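Local coordinates for putative cell surface protein (Streptococcus pyogenes, PDB 4OFQ) that is a surface adhesin of the antigen I/II family, whose C-terminal domain probably helps present the adhesive parts of the protein away from the streptococcal cell wall, at residues A[253-258]-A[292-297]. Sequence-based numbering, arbitrary orientation.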
loop_
_atom_site.group_PDB
_atom_site.type_symbol
_atom_site.label_atom_id
_atom_site.label_comp_id
_atom_site.label_asym_id
_atom_site.label_seq_id
_atom_site.Cartn_x
_atom_site.Cartn_y
_atom_site.Cartn_z
ATOM N N ASP A 253 17.780 22.509 15.408
ATOM C CA ASP A 253 17.803 21.310 14.584
ATOM C C ASP A 253 18.468 21.561 13.243
ATOM O O ASP A 253 18.911 22.680 12.945
ATOM C CB ASP A 253 16.400 20.727 14.398
ATOM C CG ASP A 253 15.492 21.632 13.575
ATOM O OD1 ASP A 253 15.921 22.745 13.195
ATOM O OD2 ASP A 253 14.338 21.232 13.307
ATOM N N LYS A 254 18.556 20.499 12.456
ATOM C CA LYS A 254 19.041 20.573 11.084
ATOM C C LYS A 254 18.431 19.383 10.358
ATOM O O LYS A 254 18.144 18.359 10.979
ATOM C CB LYS A 254 20.575 20.484 11.057
ATOM C CG LYS A 254 21.172 20.475 9.657
ATOM C CD LYS A 254 22.690 20.695 9.664
ATOM C CE LYS A 254 23.417 19.608 10.437
ATOM N NZ LYS A 254 24.907 19.729 10.305
ATOM N N VAL A 255 18.212 19.507 9.057
ATOM C CA VAL A 255 17.680 18.377 8.293
ATOM C C VAL A 255 18.430 18.256 6.958
ATOM O O VAL A 255 18.599 19.255 6.241
ATOM C CB VAL A 255 16.148 18.520 8.082
ATOM C CG1 VAL A 255 15.817 19.872 7.454
ATOM C CG2 VAL A 255 15.618 17.368 7.215
ATOM N N LEU A 256 18.924 17.054 6.654
ATOM C CA LEU A 256 19.778 16.844 5.484
ATOM C C LEU A 256 19.242 15.751 4.572
ATOM O O LEU A 256 18.715 14.742 5.038
ATOM C CB LEU A 256 21.187 16.438 5.915
ATOM C CG LEU A 256 21.907 17.381 6.875
ATOM C CD1 LEU A 256 23.253 16.799 7.292
ATOM C CD2 LEU A 256 22.081 18.726 6.212
ATOM N N ALA A 257 19.412 15.929 3.271
ATOM C CA ALA A 257 19.042 14.873 2.332
ATOM C C ALA A 257 19.972 13.683 2.534
ATOM O O ALA A 257 21.180 13.860 2.701
ATOM C CB ALA A 257 19.117 15.384 0.897
ATOM N N THR A 258 19.411 12.472 2.554
ATOM C CA THR A 258 20.236 11.269 2.666
ATOM C C THR A 258 20.378 10.493 1.355
ATOM O O THR A 258 21.063 9.469 1.305
ATOM C CB THR A 258 19.717 10.328 3.764
ATOM O OG1 THR A 258 18.307 10.149 3.607
ATOM C CG2 THR A 258 19.995 10.918 5.138
ATOM N N LEU A 292 9.095 18.199 12.845
ATOM C CA LEU A 292 9.612 18.781 11.608
ATOM C C LEU A 292 8.885 18.131 10.438
ATOM O O LEU A 292 8.952 16.915 10.252
ATOM C CB LEU A 292 11.134 18.602 11.488
ATOM C CG LEU A 292 11.809 19.225 10.257
ATOM C CD1 LEU A 292 13.221 19.689 10.578
ATOM C CD2 LEU A 292 11.845 18.226 9.108
ATOM N N ALA A 293 8.192 18.945 9.653
ATOM C CA ALA A 293 7.381 18.445 8.546
ATOM C C ALA A 293 7.844 19.007 7.216
ATOM O O ALA A 293 8.039 20.221 7.070
ATOM C CB ALA A 293 5.903 18.794 8.759
ATOM N N PHE A 294 7.996 18.130 6.232
ATOM C CA PHE A 294 8.242 18.608 4.881
ATOM C C PHE A 294 6.995 19.271 4.309
ATOM O O PHE A 294 5.871 18.833 4.567
ATOM C CB PHE A 294 8.734 17.468 3.998
ATOM C CG PHE A 294 10.214 17.282 4.071
ATOM C CD1 PHE A 294 10.775 16.469 5.037
ATOM C CD2 PHE A 294 11.050 17.956 3.186
ATOM C CE1 PHE A 294 12.160 16.325 5.122
ATOM C CE2 PHE A 294 12.426 17.815 3.263
ATOM C CZ PHE A 294 12.978 16.996 4.232
ATOM N N LYS A 295 7.189 20.337 3.537
ATOM C CA LYS A 295 6.053 21.027 2.933
ATOM C C LYS A 295 5.447 20.196 1.800
ATOM O O LYS A 295 6.173 19.633 0.979
ATOM C CB LYS A 295 6.477 22.391 2.404
ATOM C CG LYS A 295 6.908 23.360 3.494
ATOM C CD LYS A 295 7.739 24.499 2.912
ATOM C CE LYS A 295 8.060 25.523 3.993
ATOM N NZ LYS A 295 8.922 26.609 3.460
ATOM N N GLN A 296 4.117 20.145 1.735
ATOM C CA GLN A 296 3.452 19.355 0.699
ATOM C C GLN A 296 3.788 19.798 -0.724
ATOM O O GLN A 296 3.948 18.962 -1.613
ATOM C CB GLN A 296 1.932 19.355 0.878
ATOM C CG GLN A 296 1.446 18.645 2.110
ATOM C CD GLN A 296 -0.040 18.357 2.054
ATOM O OE1 GLN A 296 -0.870 19.264 2.182
ATOM N NE2 GLN A 296 -0.389 17.085 1.859
ATOM N N ASP A 297 3.880 21.107 -0.949
ATOM C CA ASP A 297 4.149 21.600 -2.299
ATOM C C ASP A 297 5.543 21.171 -2.777
ATOM O O ASP A 297 5.763 20.975 -3.978
ATOM C CB ASP A 297 3.944 23.118 -2.400
ATOM C CG ASP A 297 4.661 23.880 -1.303
ATOM O OD1 ASP A 297 4.181 23.854 -0.146
ATOM O OD2 ASP A 297 5.698 24.510 -1.601
#
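Val-255 meets Leu-292 and Phe-294 across the interior of a beta sandwich, where strand 248-257, the outermost strand of a four-stranded antiparallel sheet, faces strand 289-294 of the other. No hydrogen bond joins the two segments; the axes of strands 253-257 and 292-294 come within 9.9 Å, inclined at 33°, a spacing filled by side chains. The tight part is apolar. With CG anti to the backbone N (chi1 -177°), Leu-292 sends CD1 across to Val-255, 4.0 Å from its CB. The CG2 methyl of Val-255 comes obliquely to the ring of Phe-294, 4.0 Å from its CZ. That ring also packs edge-to-face with Phe-308, and Ala-310 of strand 310-318 touches both Phe-294 and Val-255. The outer side is looser: Lys-254 and Leu-256 point away from the facing sheet, Lys-254 forming a salt bridge with Glu-201, while beyond Phe-294 the chain turns into helix 296-299, with Gln-296 and Asp-297 exposed to solvent. Beside the apolar layer the partly exposed Asp-253 has OD2 hydrogen-bonded to Tyr-290 OH and Thr-281 OG1, which probably offsets the cost of setting charge against a leucine methyl: Asp-253 OD2 lies 3.3 Å from Leu-292 CD1.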